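Local structure of glycerol dehydratase (Clostridium butyricum, 1R9D) at residues Q476-M481 and S576-T581. The protein is a B12-independent glycyl radical enzyme of the pyruvate formate lyase-like family that probably acts as a lyase, dehydrating glycerol. Numbering follows the deposited sequence.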
loop_
_atom_site.group_PDB
_atom_site.type_symbol
_atom_site.label_atom_id
_atom_site.label_comp_id
_atom_site.label_asym_id
_atom_site.label_seq_id
_atom_site.Cartn_x
_atom_site.Cartn_y
_atom_site.Cartn_z
ATOM N N GLN A 476 34.095 4.223 -25.274
ATOM C CA GLN A 476 35.288 4.532 -26.058
ATOM C C GLN A 476 35.068 5.621 -27.110
ATOM O O GLN A 476 34.074 5.603 -27.839
ATOM C CB GLN A 476 35.789 3.256 -26.734
ATOM C CG GLN A 476 36.849 3.478 -27.795
ATOM C CD GLN A 476 37.302 2.184 -28.429
ATOM O OE1 GLN A 476 36.486 1.329 -28.770
ATOM N NE2 GLN A 476 38.612 2.036 -28.603
ATOM N N ASN A 477 35.999 6.569 -27.182
ATOM C CA ASN A 477 35.915 7.651 -28.160
ATOM C C ASN A 477 35.891 7.056 -29.564
ATOM O O ASN A 477 36.747 6.243 -29.917
ATOM C CB ASN A 477 37.118 8.589 -28.031
ATOM C CG ASN A 477 37.174 9.285 -26.686
ATOM O OD1 ASN A 477 36.243 9.995 -26.303
ATOM N ND2 ASN A 477 38.271 9.086 -25.959
ATOM N N PHE A 478 34.908 7.465 -30.357
ATOM C CA PHE A 478 34.760 6.972 -31.722
ATOM C C PHE A 478 36.029 7.202 -32.551
ATOM O O PHE A 478 36.408 6.358 -33.362
ATOM C CB PHE A 478 33.578 7.670 -32.400
ATOM C CG PHE A 478 33.274 7.153 -33.776
ATOM C CD1 PHE A 478 32.894 8.026 -34.788
ATOM C CD2 PHE A 478 33.348 5.792 -34.057
ATOM C CE1 PHE A 478 32.591 7.553 -36.063
ATOM C CE2 PHE A 478 33.046 5.306 -35.329
ATOM C CZ PHE A 478 32.668 6.189 -36.334
ATOM N N GLU A 479 36.678 8.345 -32.340
ATOM C CA GLU A 479 37.897 8.692 -33.073
ATOM C C GLU A 479 39.024 7.691 -32.873
ATOM O O GLU A 479 39.894 7.550 -33.732
ATOM C CB GLU A 479 38.403 10.081 -32.659
ATOM C CG GLU A 479 37.416 11.211 -32.890
ATOM C CD GLU A 479 36.543 11.488 -31.680
ATOM O OE1 GLU A 479 35.958 10.531 -31.124
ATOM O OE2 GLU A 479 36.439 12.671 -31.291
ATOM N N GLU A 480 39.005 6.993 -31.744
ATOM C CA GLU A 480 40.047 6.026 -31.426
ATOM C C GLU A 480 39.732 4.587 -31.816
ATOM O O GLU A 480 40.573 3.700 -31.648
ATOM C CB GLU A 480 40.351 6.078 -29.928
ATOM C CG GLU A 480 40.921 7.402 -29.457
ATOM C CD GLU A 480 40.909 7.528 -27.948
ATOM O OE1 GLU A 480 41.305 6.557 -27.267
ATOM O OE2 GLU A 480 40.509 8.599 -27.443
ATOM N N MET A 481 38.529 4.346 -32.331
ATOM C CA MET A 481 38.142 2.997 -32.724
ATOM C C MET A 481 38.827 2.536 -34.001
ATOM O O MET A 481 38.912 3.279 -34.977
ATOM C CB MET A 481 36.628 2.912 -32.905
ATOM C CG MET A 481 35.852 3.076 -31.619
ATOM S SD MET A 481 34.083 2.906 -31.883
ATOM C CE MET A 481 33.492 3.169 -30.206
ATOM N N SER A 576 36.833 10.249 -37.072
ATOM C CA SER A 576 36.803 11.669 -36.735
ATOM C C SER A 576 36.049 12.482 -37.778
ATOM O O SER A 576 35.262 13.362 -37.435
ATOM C CB SER A 576 38.226 12.222 -36.606
ATOM O OG SER A 576 38.932 11.577 -35.560
ATOM N N GLU A 577 36.296 12.189 -39.051
ATOM C CA GLU A 577 35.641 12.903 -40.143
ATOM C C GLU A 577 34.133 12.674 -40.138
ATOM O O GLU A 577 33.357 13.608 -40.329
ATOM C CB GLU A 577 36.230 12.465 -41.488
ATOM C CG GLU A 577 37.711 12.788 -41.638
ATOM C CD GLU A 577 38.284 12.361 -42.983
ATOM O OE1 GLU A 577 38.254 11.152 -43.301
ATOM O OE2 GLU A 577 38.772 13.241 -43.722
ATOM N N LEU A 578 33.720 11.429 -39.921
ATOM C CA LEU A 578 32.298 11.111 -39.891
ATOM C C LEU A 578 31.634 11.811 -38.710
ATOM O O LEU A 578 30.578 12.421 -38.856
ATOM C CB LEU A 578 32.087 9.598 -39.781
ATOM C CG LEU A 578 30.625 9.141 -39.760
ATOM C CD1 LEU A 578 29.942 9.560 -41.057
ATOM C CD2 LEU A 578 30.553 7.630 -39.580
ATOM N N LYS A 579 32.262 11.731 -37.542
ATOM C CA LYS A 579 31.708 12.361 -36.349
ATOM C C LYS A 579 31.473 13.852 -36.575
ATOM O O LYS A 579 30.409 14.377 -36.241
ATOM C CB LYS A 579 32.643 12.153 -35.155
ATOM C CG LYS A 579 32.170 12.812 -33.863
ATOM C CD LYS A 579 33.087 12.456 -32.698
ATOM C CE LYS A 579 32.676 13.183 -31.427
ATOM N NZ LYS A 579 33.494 12.770 -30.251
ATOM N N LYS A 580 32.458 14.532 -37.153
ATOM C CA LYS A 580 32.334 15.965 -37.405
ATOM C C LYS A 580 31.268 16.273 -38.445
ATOM O O LYS A 580 30.507 17.226 -38.293
ATOM C CB LYS A 580 33.680 16.549 -37.843
ATOM C CG LYS A 580 34.729 16.526 -36.740
ATOM C CD LYS A 580 36.039 17.167 -37.181
ATOM C CE LYS A 580 37.086 17.077 -36.078
ATOM N NZ LYS A 580 38.400 17.632 -36.509
ATOM N N THR A 581 31.209 15.459 -39.495
ATOM C CA THR A 581 30.226 15.658 -40.553
ATOM C C THR A 581 28.803 15.526 -40.012
ATOM O O THR A 581 27.934 16.333 -40.327
ATOM C CB THR A 581 30.407 14.632 -41.688
ATOM O OG1 THR A 581 31.765 14.651 -42.143
ATOM C CG2 THR A 581 29.496 14.969 -42.852
HETATM O O HOH W 1 33.061 9.789 -29.551
HETATM O O HOH W 2 39.576 9.135 -36.311
#
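Two differently shaped side chains bring the charges of E479 and K579 together. K579 is fully extended, with all four torsions anti, whereas E479 bends at chi2 (92°), which turns its carboxylate back across the lysine chain. The resulting salt bridge is lopsided: K579 NZ lies 3.1 Å from E479 OE2, on the syn side but 33° out of the carboxylate plane, while its bond to E479 OE1 is weak at 3.4 Å. Water 1 adds a further tie, accepting from both K579 NZ and F478 N (3.1 Å). The nearest pair of CA atoms is that of E479 and S576, 4.8 Å apart; there the hydroxyl of S576 sits against the aliphatic part of E479, OG to CG 3.1 Å. Water 2 links that OG to E479 O, to which it donates. Within the pyruvate formate lyase-like region, this joins a short 3-10 turn, 478-480, in the loop leading to the long helix 484-516, to helix 575-583 at the periphery; the centre of the contact lies about 39 Å from the centre of the chain. Beneath the polar layer, the buried F478 ring presents its edge to the helix, CE1 lying 4.1 Å from L578 CD2 and CD1 lying 4.2 Å from K579 CB. M481 SD is in the plane of the same ring, at its edge, and F568 of helix 553-569 touches both F478 and M481.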